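Glycosyl hydrolase (Streptomyces cattleya, PDB 7LR8) probably hydrolyses the Man-beta-1,4-GlcNAc linkage of N-glycan core fragments as a glycosidase of family GH5, subfamily 18. Local coordinates at residues B[104-109]-B[155-160]; B[201-206]-B[243-248]; B[230-235]-B[273-278]. The protein carries 1 engineered substitution. All blocks are in the same frame, centred on the assembly; numbering follows the deposited sequence.

Contact 1: residues B[104-109]-B[155-160]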
ATOM      1  N   ASP B 104      -1.399  -0.844  -8.244  1.00 16.45           N
ATOM      2  CA  ASP B 104      -0.933   0.442  -7.731  1.00 16.38           C
ATOM      3  C   ASP B 104      -0.267   0.224  -6.379  1.00 16.86           C
ATOM      4  O   ASP B 104      -0.905  -0.277  -5.441  1.00 19.60           O
ATOM      5  CB  ASP B 104      -2.092   1.427  -7.569  1.00 18.34           C
ATOM      6  CG  ASP B 104      -2.638   1.935  -8.890  1.00 19.90           C
ATOM      7  OD1 ASP B 104      -1.920   1.894  -9.923  1.00 20.11           O
ATOM      8  OD2 ASP B 104      -3.797   2.403  -8.875  1.00 20.44           O
ATOM      9  N   PHE B 105       0.991   0.663  -6.260  1.00 16.45           N
ATOM     10  CA  PHE B 105       1.759   0.589  -5.016  1.00 15.75           C
ATOM     11  C   PHE B 105       1.860   2.003  -4.453  1.00 14.13           C
ATOM     12  O   PHE B 105       2.748   2.774  -4.834  1.00 16.08           O
ATOM     13  CB  PHE B 105       3.130  -0.038  -5.269  1.00 14.14           C
ATOM     14  CG  PHE B 105       3.038  -1.474  -5.716  1.00 14.75           C
ATOM     15  CD1 PHE B 105       2.849  -2.490  -4.794  1.00 18.74           C
ATOM     16  CD2 PHE B 105       3.070  -1.791  -7.062  1.00 15.83           C
ATOM     17  CE1 PHE B 105       2.719  -3.823  -5.197  1.00 20.86           C
ATOM     18  CE2 PHE B 105       2.949  -3.115  -7.479  1.00 18.95           C
ATOM     19  CZ  PHE B 105       2.773  -4.129  -6.542  1.00 20.66           C
ATOM     20  N   LEU B 106       0.940   2.344  -3.547  1.00 13.06           N
ATOM     21  CA  LEU B 106       0.880   3.699  -3.009  1.00 16.13           C
ATOM     22  C   LEU B 106       1.261   3.709  -1.541  1.00 18.87           C
ATOM     23  O   LEU B 106       0.755   2.879  -0.773  1.00 17.06           O
ATOM     24  CB  LEU B 106      -0.529   4.276  -3.189  1.00 19.79           C
ATOM     25  CG  LEU B 106      -0.984   4.493  -4.637  1.00 18.93           C
ATOM     26  CD1 LEU B 106      -2.509   4.626  -4.712  1.00 21.85           C
ATOM     27  CD2 LEU B 106      -0.292   5.710  -5.253  1.00 23.02           C
ATOM     28  N   PRO B 107       2.137   4.621  -1.104  1.00 16.75           N
ATOM     29  CA  PRO B 107       2.512   4.648   0.314  1.00 13.94           C
ATOM     30  C   PRO B 107       1.322   5.012   1.190  1.00 15.72           C
ATOM     31  O   PRO B 107       0.439   5.774   0.790  1.00 16.87           O
ATOM     32  CB  PRO B 107       3.603   5.727   0.380  1.00 16.85           C
ATOM     33  CG  PRO B 107       4.098   5.869  -1.056  1.00 20.87           C
ATOM     34  CD  PRO B 107       2.883   5.613  -1.900  1.00 17.27           C
ATOM     35  N   ALA B 108       1.319   4.470   2.409  1.00 14.78           N
ATOM     36  CA  ALA B 108       0.216   4.718   3.330  1.00 15.20           C
ATOM     37  C   ALA B 108       0.055   6.201   3.622  1.00 15.87           C
ATOM     38  O   ALA B 108      -1.054   6.657   3.922  1.00 14.92           O
ATOM     39  CB  ALA B 108       0.439   3.941   4.629  1.00 16.80           C
ATOM     40  N   TRP B 109       1.134   6.969   3.495  1.00 13.88           N
ATOM     41  CA  TRP B 109       1.092   8.392   3.802  1.00 13.44           C
ATOM     42  C   TRP B 109       0.577   9.226   2.640  1.00 14.84           C
ATOM     43  O   TRP B 109       0.591  10.457   2.733  1.00 16.05           O
ATOM     44  CB  TRP B 109       2.472   8.872   4.248  1.00 15.94           C
ATOM     45  CG  TRP B 109       3.637   8.459   3.379  1.00 15.44           C
ATOM     46  CD1 TRP B 109       4.380   7.316   3.494  1.00 13.95           C
ATOM     47  CD2 TRP B 109       4.231   9.223   2.318  1.00 16.45           C
ATOM     48  NE1 TRP B 109       5.400   7.319   2.555  1.00 14.14           N
ATOM     49  CE2 TRP B 109       5.323   8.473   1.821  1.00 14.17           C
ATOM     50  CE3 TRP B 109       3.954  10.474   1.746  1.00 14.38           C
ATOM     51  CZ2 TRP B 109       6.127   8.922   0.761  1.00 14.26           C
ATOM     52  CZ3 TRP B 109       4.761  10.931   0.708  1.00 16.50           C
ATOM     53  CH2 TRP B 109       5.833  10.149   0.220  1.00 15.37           C
ATOM     54  N   ASN B 155       1.379   8.984 -15.202  1.00 16.94           N
ATOM     55  CA  ASN B 155       0.182   9.642 -15.718  1.00 17.86           C
ATOM     56  C   ASN B 155      -1.078   8.806 -15.548  1.00 19.75           C
ATOM     57  O   ASN B 155      -2.178   9.361 -15.628  1.00 17.04           O
ATOM     58  CB  ASN B 155       0.349  10.022 -17.203  1.00 16.38           C
ATOM     59  CG  ASN B 155       0.494   8.811 -18.148  1.00 16.01           C
ATOM     60  OD1 ASN B 155       1.215   7.849 -17.870  1.00 17.79           O
ATOM     61  ND2 ASN B 155      -0.183   8.884 -19.281  1.00 17.61           N
ATOM     62  N   GLN B 156      -0.961   7.488 -15.340  1.00 17.90           N
ATOM     63  CA  GLN B 156      -2.184   6.703 -15.185  1.00 16.41           C
ATOM     64  C   GLN B 156      -2.923   7.015 -13.885  1.00 20.26           C
ATOM     65  O   GLN B 156      -4.083   6.626 -13.754  1.00 21.04           O
ATOM     66  CB  GLN B 156      -1.883   5.197 -15.285  1.00 20.24           C
ATOM     67  CG  GLN B 156      -1.154   4.608 -14.074  1.00 19.58           C
ATOM     68  CD  GLN B 156      -2.073   3.899 -13.102  1.00 23.12           C
ATOM     69  OE1 GLN B 156      -2.958   3.149 -13.495  1.00 24.11           O
ATOM     70  NE2 GLN B 156      -1.856   4.138 -11.811  1.00 19.39           N
ATOM     71  N   PHE B 157      -2.302   7.731 -12.944  1.00 19.53           N
ATOM     72  CA  PHE B 157      -3.011   8.159 -11.745  1.00 19.63           C
ATOM     73  C   PHE B 157      -3.819   9.432 -11.953  1.00 23.51           C
ATOM     74  O   PHE B 157      -4.537   9.840 -11.030  1.00 22.52           O
ATOM     75  CB  PHE B 157      -2.024   8.390 -10.592  1.00 17.60           C
ATOM     76  CG  PHE B 157      -1.421   7.124 -10.044  1.00 17.01           C
ATOM     77  CD1 PHE B 157      -2.139   6.330  -9.151  1.00 15.85           C
ATOM     78  CD2 PHE B 157      -0.123   6.742 -10.399  1.00 18.93           C
ATOM     79  CE1 PHE B 157      -1.585   5.170  -8.633  1.00 19.14           C
ATOM     80  CE2 PHE B 157       0.433   5.579  -9.896  1.00 18.51           C
ATOM     81  CZ  PHE B 157      -0.300   4.793  -9.004  1.00 18.65           C
ATOM     82  N   SER B 158      -3.717  10.073 -13.123  1.00 19.17           N
ATOM     83  CA  SER B 158      -4.099  11.472 -13.259  1.00 20.32           C
ATOM     84  C   SER B 158      -5.500  11.682 -13.815  1.00 26.57           C
ATOM     85  O   SER B 158      -5.981  12.824 -13.815  1.00 23.31           O
ATOM     86  CB  SER B 158      -3.070  12.228 -14.126  1.00 19.41           C
ATOM     87  OG  SER B 158      -3.195  11.939 -15.507  1.00 20.50           O
ATOM     88  N   GLY B 159      -6.176  10.627 -14.252  1.00 21.82           N
ATOM     89  CA  GLY B 159      -7.522  10.797 -14.766  1.00 20.76           C
ATOM     90  C   GLY B 159      -8.104   9.485 -15.244  1.00 22.81           C
ATOM     91  O   GLY B 159      -7.554   8.406 -15.002  1.00 23.08           O
ATOM     92  N   HIS B 160      -9.248   9.603 -15.910  1.00 22.06           N
ATOM     93  CA  HIS B 160      -9.910   8.454 -16.515  1.00 22.51           C
ATOM     94  C   HIS B 160      -8.918   7.654 -17.366  1.00 23.11           C
ATOM     95  O   HIS B 160      -8.071   8.245 -18.057  1.00 24.99           O
ATOM     96  CB  HIS B 160     -11.083   8.938 -17.375  1.00 33.77           C
ATOM     97  CG  HIS B 160     -11.802   7.842 -18.101  1.00 45.70           C
ATOM     98  ND1 HIS B 160     -11.394   7.364 -19.329  1.00 51.05           N
ATOM     99  CD2 HIS B 160     -12.908   7.132 -17.770  1.00 49.78           C
ATOM    100  CE1 HIS B 160     -12.214   6.405 -19.722  1.00 51.56           C
ATOM    101  NE2 HIS B 160     -13.141   6.244 -18.794  1.00 50.79           N
TER
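Asp-104 and Phe-157 mark the nearest approach of the two backbones, yet their CA atoms stay 8.9 Å apart, and side chains alone span the gap. The Phe-157 ring offers its outer end: CE1 lies 3.4 Å from CG of Asp-104, with carboxylate and ring planes 40° apart. The same CE1 takes CD2 of Leu-106 at 3.7 Å, the leucine running alongside the ring's end the opposite way. Gln-156 folds back over its neighbour, its chain bent at chi2 (99°), which puts NE2 3.1 Å above the centre of the Phe-157 ring. From there NE2 gives OD1 of Asp-104 a weak, strongly bent hydrogen bond of 2.9 Å. Firmer partners hold both polar ends: OD1 also bonds His-99, a GlcNAc-binding residue, OD2 bonds His-162 and Thr-112 of the second subunit, and OE1 of Gln-156 bonds Trp-113 of that subunit. Replacing Asp-104 by alanine removes the carboxylate, which is likely to leave His-99 and His-162 without their acceptors and to cost a bond to Thr-112 of the second subunit. One buried carboxylate thus joins a sugar-binding histidine, two loops and the subunit boundary, and its charge may polarise both imidazoles.

Contact 2: residues B[201-206]-B[243-248]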
ATOM      1  N   ALA B 201      -1.189   9.705 -23.061  1.00 18.03           N
ATOM      2  CA  ALA B 201      -0.579  11.001 -23.356  1.00 25.14           C
ATOM      3  C   ALA B 201      -0.686  11.356 -24.836  1.00 25.52           C
ATOM      4  O   ALA B 201      -0.693  12.540 -25.184  1.00 25.28           O
ATOM      5  CB  ALA B 201       0.886  11.012 -22.917  1.00 24.09           C
ATOM      6  N   TRP B 202      -0.763  10.358 -25.719  1.00 24.55           N
ATOM      7  CA  TRP B 202      -0.916  10.605 -27.150  1.00 23.65           C
ATOM      8  C   TRP B 202      -2.333  10.388 -27.659  1.00 21.94           C
ATOM      9  O   TRP B 202      -2.683  10.937 -28.705  1.00 23.66           O
ATOM     10  CB  TRP B 202       0.030   9.701 -27.961  1.00 26.79           C
ATOM     11  CG  TRP B 202       1.398   9.618 -27.358  1.00 30.97           C
ATOM     12  CD1 TRP B 202       1.852   8.681 -26.477  1.00 35.01           C
ATOM     13  CD2 TRP B 202       2.477  10.528 -27.568  1.00 28.49           C
ATOM     14  NE1 TRP B 202       3.152   8.946 -26.133  1.00 36.76           N
ATOM     15  CE2 TRP B 202       3.560  10.076 -26.791  1.00 32.06           C
ATOM     16  CE3 TRP B 202       2.634  11.678 -28.338  1.00 23.09           C
ATOM     17  CZ2 TRP B 202       4.783  10.735 -26.762  1.00 32.47           C
ATOM     18  CZ3 TRP B 202       3.848  12.331 -28.311  1.00 29.61           C
ATOM     19  CH2 TRP B 202       4.907  11.859 -27.529  1.00 32.64           C
ATOM     20  N   TYR B 203      -3.157   9.620 -26.946  1.00 22.29           N
ATOM     21  CA  TYR B 203      -4.385   9.084 -27.511  1.00 27.73           C
ATOM     22  C   TYR B 203      -5.673   9.582 -26.860  1.00 22.99           C
ATOM     23  O   TYR B 203      -6.728   9.497 -27.500  1.00 24.31           O
ATOM     24  CB  TYR B 203      -4.377   7.549 -27.417  1.00 25.09           C
ATOM     25  CG  TYR B 203      -3.434   6.825 -28.354  1.00 25.14           C
ATOM     26  CD1 TYR B 203      -2.698   7.499 -29.333  1.00 23.73           C
ATOM     27  CD2 TYR B 203      -3.291   5.450 -28.264  1.00 22.30           C
ATOM     28  CE1 TYR B 203      -1.843   6.798 -30.197  1.00 25.70           C
ATOM     29  CE2 TYR B 203      -2.451   4.751 -29.115  1.00 26.80           C
ATOM     30  CZ  TYR B 203      -1.733   5.421 -30.075  1.00 26.78           C
ATOM     31  OH  TYR B 203      -0.910   4.692 -30.918  1.00 23.56           O
ATOM     32  N   LEU B 204      -5.624  10.089 -25.627  1.00 25.80           N
ATOM     33  CA  LEU B 204      -6.815  10.381 -24.825  1.00 23.79           C
ATOM     34  C   LEU B 204      -7.058  11.885 -24.778  1.00 23.11           C
ATOM     35  O   LEU B 204      -6.270  12.624 -24.178  1.00 24.90           O
ATOM     36  CB  LEU B 204      -6.659   9.841 -23.407  1.00 29.09           C
ATOM     37  CG  LEU B 204      -7.346   8.560 -22.947  1.00 37.93           C
ATOM     38  CD1 LEU B 204      -7.503   8.592 -21.436  1.00 32.91           C
ATOM     39  CD2 LEU B 204      -8.694   8.388 -23.625  1.00 38.27           C
ATOM     40  N   ASP B 205      -8.163  12.330 -25.370  1.00 25.60           N
ATOM     41  CA  ASP B 205      -8.549  13.728 -25.233  1.00 29.53           C
ATOM     42  C   ASP B 205      -8.719  14.067 -23.759  1.00 29.53           C
ATOM     43  O   ASP B 205      -9.193  13.248 -22.967  1.00 31.75           O
ATOM     44  CB  ASP B 205      -9.851  14.013 -25.986  1.00 27.01           C
ATOM     45  CG  ASP B 205      -9.751  13.729 -27.472  1.00 36.74           C
ATOM     46  OD1 ASP B 205      -8.642  13.790 -28.037  1.00 34.89           O
ATOM     47  OD2 ASP B 205     -10.797  13.445 -28.079  1.00 38.03           O
ATOM     48  N   ASP B 206      -8.302  15.273 -23.383  1.00 31.70           N
ATOM     49  CA  ASP B 206      -8.440  15.818 -22.032  1.00 27.33           C
ATOM     50  C   ASP B 206      -7.552  15.129 -20.997  1.00 26.38           C
ATOM     51  O   ASP B 206      -7.632  15.471 -19.814  1.00 28.22           O
ATOM     52  CB  ASP B 206      -9.896  15.784 -21.545  1.00 36.98           C
ATOM     53  CG  ASP B 206     -10.838  16.480 -22.504  1.00 50.75           C
ATOM     54  OD1 ASP B 206     -10.475  17.562 -23.014  1.00 54.72           O
ATOM     55  OD2 ASP B 206     -11.936  15.942 -22.755  1.00 56.55           O
ATOM     56  N   ALA B 243       1.912  -4.626 -36.359  1.00 21.71           N
ATOM     57  CA  ALA B 243       3.366  -4.765 -36.472  1.00 22.65           C
ATOM     58  C   ALA B 243       4.076  -3.418 -36.441  1.00 25.01           C
ATOM     59  O   ALA B 243       5.249  -3.344 -36.055  1.00 23.58           O
ATOM     60  CB  ALA B 243       3.732  -5.502 -37.758  1.00 26.59           C
ATOM     61  N   GLN B 244       3.410  -2.359 -36.882  1.00 20.32           N
ATOM     62  CA  GLN B 244       4.035  -1.056 -37.015  1.00 19.56           C
ATOM     63  C   GLN B 244       3.679  -0.121 -35.868  1.00 22.40           C
ATOM     64  O   GLN B 244       4.064   1.053 -35.893  1.00 21.87           O
ATOM     65  CB  GLN B 244       3.627  -0.431 -38.356  1.00 24.82           C
ATOM     66  CG  GLN B 244       4.180  -1.157 -39.601  1.00 22.33           C
ATOM     67  CD  GLN B 244       5.609  -0.749 -39.909  1.00 23.35           C
ATOM     68  OE1 GLN B 244       6.088   0.282 -39.433  1.00 29.84           O
ATOM     69  NE2 GLN B 244       6.287  -1.547 -40.719  1.00 33.93           N
ATOM     70  N   HIS B 245       2.951  -0.606 -34.862  1.00 17.91           N
ATOM     71  CA  HIS B 245       2.458   0.306 -33.839  1.00 17.38           C
ATOM     72  C   HIS B 245       3.604   0.992 -33.104  1.00 20.23           C
ATOM     73  O   HIS B 245       3.531   2.192 -32.810  1.00 18.75           O
ATOM     74  CB  HIS B 245       1.543  -0.438 -32.862  1.00 17.86           C
ATOM     75  CG  HIS B 245       0.946   0.456 -31.819  1.00 19.46           C
ATOM     76  ND1 HIS B 245       1.594   0.768 -30.638  1.00 18.73           N
ATOM     77  CD2 HIS B 245      -0.213   1.155 -31.810  1.00 20.25           C
ATOM     78  CE1 HIS B 245       0.843   1.598 -29.937  1.00 19.81           C
ATOM     79  NE2 HIS B 245      -0.252   1.859 -30.629  1.00 18.34           N
ATOM     80  N   ALA B 246       4.675   0.262 -32.807  1.00 21.46           N
ATOM     81  CA  ALA B 246       5.771   0.878 -32.063  1.00 19.09           C
ATOM     82  C   ALA B 246       6.515   1.907 -32.912  1.00 20.81           C
ATOM     83  O   ALA B 246       6.883   2.978 -32.411  1.00 21.30           O
ATOM     84  CB  ALA B 246       6.722  -0.198 -31.542  1.00 18.21           C
ATOM     85  N   ALA B 247       6.754   1.604 -34.197  1.00 22.00           N
ATOM     86  CA  ALA B 247       7.348   2.591 -35.097  1.00 21.66           C
ATOM     87  C   ALA B 247       6.446   3.811 -35.242  1.00 23.13           C
ATOM     88  O   ALA B 247       6.925   4.943 -35.360  1.00 21.22           O
ATOM     89  CB  ALA B 247       7.621   1.959 -36.469  1.00 19.07           C
ATOM     90  N   TYR B 248       5.130   3.600 -35.243  1.00 17.15           N
ATOM     91  CA  TYR B 248       4.203   4.728 -35.279  1.00 20.72           C
ATOM     92  C   TYR B 248       4.396   5.655 -34.084  1.00 21.43           C
ATOM     93  O   TYR B 248       4.437   6.882 -34.236  1.00 22.48           O
ATOM     94  CB  TYR B 248       2.775   4.217 -35.292  1.00 23.59           C
ATOM     95  CG  TYR B 248       1.726   5.289 -35.103  1.00 20.06           C
ATOM     96  CD1 TYR B 248       1.656   6.376 -35.962  1.00 21.62           C
ATOM     97  CD2 TYR B 248       0.773   5.180 -34.106  1.00 21.06           C
ATOM     98  CE1 TYR B 248       0.677   7.349 -35.811  1.00 19.70           C
ATOM     99  CE2 TYR B 248      -0.214   6.139 -33.953  1.00 20.44           C
ATOM    100  CZ  TYR B 248      -0.257   7.217 -34.805  1.00 23.90           C
ATOM    101  OH  TYR B 248      -1.242   8.169 -34.652  1.00 24.30           O
TER
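The Tyr-203 ring is met at its edge by His-245 and by Tyr-248, and across this contact no face is stacked on another. His-245 brings NE2 to the edge of the Tyr-203 ring, in its plane, while CE2 of Tyr-203 lies in the plane of the imidazole at its own edge. CE2 of Tyr-248 also stands near the plane of the Tyr-203 ring, and the Tyr-203 hydroxyl returns this at the edge of the Tyr-248 ring. The hydroxyl is therefore the meeting point: OH of Tyr-203 is 2.9 Å from NE2 of His-245 and 3.4 Å from CE2 of Tyr-248. A looser apolar touch, CE1 of Tyr-203 to CE2 of Tyr-248 at 4.1 Å, completes it. The side chains of Tyr-203 and His-245 approach from opposite directions, whereas Tyr-248 comes in at a slant. In the (beta/alpha)8 barrel of this family, Tyr-203 ends the short helix 200-203 after strand 194-196, and the two others sit about one turn apart on helix 240-253, after strand 221-225. Both helix residues set their rings anti to the backbone N (chi1 -177° for His-245, 171° for Tyr-248), and this carries the ring ends toward Tyr-203. The other imidazole nitrogen, ND1 of His-245, is hydrogen-bonded to OG of Ser-225 at the end of strand 221-225, which helps to set the rotation of the ring. Tyr-248 points its hydroxyl at the carbonyl O of Cys-376 and meets Phe-383 edge-to-face, in helix 381-391 beyond the barrel. Asn-229 touches both Tyr-203 and His-245, and Pro-378 packs on Tyr-203.

Contact 3: residues B[230-235]-B[273-278]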
ATOM      1  N   GLY B 230      -6.353  -1.459 -28.364  1.00 23.11           N
ATOM      2  CA  GLY B 230      -7.317  -1.303 -29.432  1.00 25.11           C
ATOM      3  C   GLY B 230      -6.753  -1.588 -30.806  1.00 25.82           C
ATOM      4  O   GLY B 230      -7.526  -1.801 -31.749  1.00 26.44           O
ATOM      5  N   THR B 231      -5.424  -1.601 -30.941  1.00 23.12           N
ATOM      6  CA  THR B 231      -4.817  -1.816 -32.247  1.00 23.81           C
ATOM      7  C   THR B 231      -5.070  -3.228 -32.743  1.00 26.87           C
ATOM      8  O   THR B 231      -5.587  -3.425 -33.849  1.00 23.58           O
ATOM      9  CB  THR B 231      -3.316  -1.547 -32.188  1.00 19.70           C
ATOM     10  OG1 THR B 231      -3.076  -0.178 -31.811  1.00 20.35           O
ATOM     11  CG2 THR B 231      -2.706  -1.829 -33.552  1.00 23.38           C
ATOM     12  N   ALA B 232      -4.701  -4.228 -31.942  1.00 22.22           N
ATOM     13  CA  ALA B 232      -4.937  -5.612 -32.353  1.00 23.45           C
ATOM     14  C   ALA B 232      -6.425  -5.909 -32.493  1.00 26.59           C
ATOM     15  O   ALA B 232      -6.840  -6.631 -33.407  1.00 27.97           O
ATOM     16  CB  ALA B 232      -4.293  -6.573 -31.357  1.00 26.92           C
ATOM     17  N   GLN B 233      -7.245  -5.371 -31.588  1.00 25.84           N
ATOM     18  CA  GLN B 233      -8.670  -5.672 -31.615  1.00 28.08           C
ATOM     19  C   GLN B 233      -9.320  -5.156 -32.892  1.00 31.62           C
ATOM     20  O   GLN B 233     -10.198  -5.813 -33.462  1.00 32.63           O
ATOM     21  CB  GLN B 233      -9.349  -5.067 -30.386  1.00 29.82           C
ATOM     22  CG  GLN B 233      -8.871  -5.654 -29.070  1.00 29.54           C
ATOM     23  CD  GLN B 233      -7.756  -4.845 -28.412  1.00 28.63           C
ATOM     24  OE1 GLN B 233      -6.882  -4.279 -29.084  1.00 27.05           O
ATOM     25  NE2 GLN B 233      -7.773  -4.807 -27.089  1.00 28.10           N
ATOM     26  N   ARG B 234      -8.901  -3.981 -33.356  1.00 30.95           N
ATOM     27  CA  ARG B 234      -9.548  -3.352 -34.500  1.00 35.78           C
ATOM     28  C   ARG B 234      -8.986  -3.837 -35.829  1.00 31.26           C
ATOM     29  O   ARG B 234      -9.748  -4.115 -36.760  1.00 34.31           O
ATOM     30  CB  ARG B 234      -9.404  -1.829 -34.404  1.00 37.31           C
ATOM     31  CG  ARG B 234     -10.020  -1.080 -35.573  1.00 50.06           C
ATOM     32  CD  ARG B 234      -9.978   0.414 -35.337  1.00 59.61           C
ATOM     33  NE  ARG B 234     -10.637   0.775 -34.086  1.00 66.58           N
ATOM     34  CZ  ARG B 234     -11.838   1.338 -34.007  1.00 69.08           C
ATOM     35  NH1 ARG B 234     -12.519   1.610 -35.113  1.00 69.79           N
ATOM     36  NH2 ARG B 234     -12.356   1.633 -32.823  1.00 69.81           N
ATOM     37  N   TYR B 235      -7.662  -3.954 -35.927  1.00 27.75           N
ATOM     38  CA  TYR B 235      -6.999  -4.267 -37.188  1.00 27.94           C
ATOM     39  C   TYR B 235      -6.554  -5.717 -37.306  1.00 37.96           C
ATOM     40  O   TYR B 235      -6.351  -6.194 -38.429  1.00 33.11           O
ATOM     41  CB  TYR B 235      -5.795  -3.333 -37.373  1.00 29.10           C
ATOM     42  CG  TYR B 235      -6.210  -1.883 -37.310  1.00 26.21           C
ATOM     43  CD1 TYR B 235      -6.905  -1.299 -38.365  1.00 35.43           C
ATOM     44  CD2 TYR B 235      -5.953  -1.109 -36.180  1.00 25.42           C
ATOM     45  CE1 TYR B 235      -7.309   0.022 -38.316  1.00 31.64           C
ATOM     46  CE2 TYR B 235      -6.358   0.220 -36.118  1.00 28.78           C
ATOM     47  CZ  TYR B 235      -7.034   0.777 -37.187  1.00 34.65           C
ATOM     48  OH  TYR B 235      -7.440   2.087 -37.149  1.00 32.49           O
ATOM     49  N   ALA B 273      -0.481 -11.835 -25.076  1.00 22.53           N
ATOM     50  CA  ALA B 273      -1.525 -12.751 -25.519  1.00 23.47           C
ATOM     51  C   ALA B 273      -2.873 -12.338 -24.930  1.00 29.70           C
ATOM     52  O   ALA B 273      -2.930 -11.811 -23.817  1.00 30.43           O
ATOM     53  CB  ALA B 273      -1.195 -14.179 -25.101  1.00 26.85           C
ATOM     54  N   PRO B 274      -3.979 -12.565 -25.656  1.00 28.57           N
ATOM     55  CA  PRO B 274      -4.075 -13.224 -26.964  1.00 28.51           C
ATOM     56  C   PRO B 274      -3.979 -12.276 -28.152  1.00 28.41           C
ATOM     57  O   PRO B 274      -4.072 -12.732 -29.299  1.00 31.60           O
ATOM     58  CB  PRO B 274      -5.465 -13.873 -26.928  1.00 39.19           C
ATOM     59  CG  PRO B 274      -6.193 -13.222 -25.771  1.00 37.53           C
ATOM     60  CD  PRO B 274      -5.314 -12.199 -25.152  1.00 29.67           C
ATOM     61  N   HIS B 275      -3.833 -10.979 -27.878  1.00 26.20           N
ATOM     62  CA  HIS B 275      -3.715  -9.999 -28.950  1.00 25.27           C
ATOM     63  C   HIS B 275      -2.526 -10.323 -29.842  1.00 31.26           C
ATOM     64  O   HIS B 275      -2.591 -10.151 -31.065  1.00 34.34           O
ATOM     65  CB  HIS B 275      -3.603  -8.601 -28.339  1.00 27.40           C
ATOM     66  CG  HIS B 275      -4.678  -8.319 -27.338  1.00 35.28           C
ATOM     67  ND1 HIS B 275      -4.530  -8.588 -25.995  1.00 37.14           N
ATOM     68  CD2 HIS B 275      -5.934  -7.841 -27.490  1.00 38.13           C
ATOM     69  CE1 HIS B 275      -5.642  -8.267 -25.359  1.00 32.48           C
ATOM     70  NE2 HIS B 275      -6.510  -7.811 -26.243  1.00 39.96           N
ATOM     71  N   VAL B 276      -1.448 -10.809 -29.245  1.00 23.26           N
ATOM     72  CA  VAL B 276      -0.392 -11.528 -29.942  1.00 25.76           C
ATOM     73  C   VAL B 276      -0.305 -12.916 -29.326  1.00 25.15           C
ATOM     74  O   VAL B 276       0.200 -13.080 -28.212  1.00 25.02           O
ATOM     75  CB  VAL B 276       0.956 -10.792 -29.841  1.00 22.93           C
ATOM     76  CG1 VAL B 276       2.029 -11.554 -30.625  1.00 24.59           C
ATOM     77  CG2 VAL B 276       0.822  -9.360 -30.342  1.00 23.14           C
ATOM     78  N   PRO B 277      -0.821 -13.944 -30.010  1.00 25.08           N
ATOM     79  CA  PRO B 277      -0.737 -15.305 -29.474  1.00 25.78           C
ATOM     80  C   PRO B 277       0.713 -15.701 -29.246  1.00 24.89           C
ATOM     81  O   PRO B 277       1.618 -15.252 -29.955  1.00 27.82           O
ATOM     82  CB  PRO B 277      -1.380 -16.166 -30.573  1.00 37.20           C
ATOM     83  CG  PRO B 277      -2.229 -15.226 -31.353  1.00 38.01           C
ATOM     84  CD  PRO B 277      -1.548 -13.892 -31.286  1.00 34.60           C
ATOM     85  N   ALA B 278       0.922 -16.568 -28.252  1.00 25.82           N
ATOM     86  CA  ALA B 278       2.276 -17.000 -27.922  1.00 27.00           C
ATOM     87  C   ALA B 278       2.976 -17.625 -29.125  1.00 29.16           C
ATOM     88  O   ALA B 278       4.191 -17.460 -29.293  1.00 30.98           O
ATOM     89  CB  ALA B 278       2.245 -17.980 -26.750  1.00 28.52           C
TER
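NE2 of Gln-233, the atom of its side chain that comes nearest His-275, is hydrogen-bonded to the carbonyl O of Phe-228, just ahead of helix 231-235. The other end of the amide turns back on its own helix: OE1 accepts a weak bond of 3.0 Å from N of Gly-230, the N-cap residue. A bend at chi2 (95°) lets the chain curl round to reach both. With NE2 held by Phe-228 and OE1 weakly by Gly-230, the amide lies obliquely against the His-275 imidazole, the planes 56° apart. CD of Gln-233 comes within 3.6 Å of CD2 of His-275, and NE2 of Gln-233 stands 3.4 Å from NE2 of His-275, at an angle too poor for a hydrogen bond. Beside it, nearer the backbones, CB of Ala-232 meets CB of His-275 at 3.7 Å and sits near the plane of the imidazole, at its edge. Here the chains come close, the CA atoms of these two residues being 5.7 Å apart, consistent with a small residue at this position. Segment 273-278 is irregular, with a cis peptide bond before Pro-274, and the carbonyl O of His-275 is hydrogen-bonded to OG1 of Thr-237. The contact joins the segments that follow the adjacent barrel strands 221-225 and 264-269. His-275 also touches Phe-228, which lines the glycan pocket, but the contact lies outside that site, the His-275 side chain being about 9 Å from the bound mannose. Across the contact itself, then, the hold is packing alone: the polar ends of Gln-233 turn to partners on its own side, the imidazole rests against the Gln-233 amide, and the two CB atoms meet beside it.

From the N terminus, contact 1 comes first, joining the loop after strand 103-104 to the loop after strand 145-152 across a span of 45 residues, and it is complete before the others begin. Contacts 2 and 3 close spans of 36 and 37 residues and cross: segment 230-235 opens between the two segments of contact 2, and segment 273-278 comes after both. Contact 2 links what follows strand 194-196 to helix 240-253, and contact 3 ties helix 231-235 to the loop after strand 264-269. Neighbours also touch directly, O of His-160 lying 3.4 Å from CD1 of Leu-204, and CD2 of His-245 3.2 Å from OG1 of Thr-231. Contacts 1 and 3 stay about 13 Å apart at their nearest atoms.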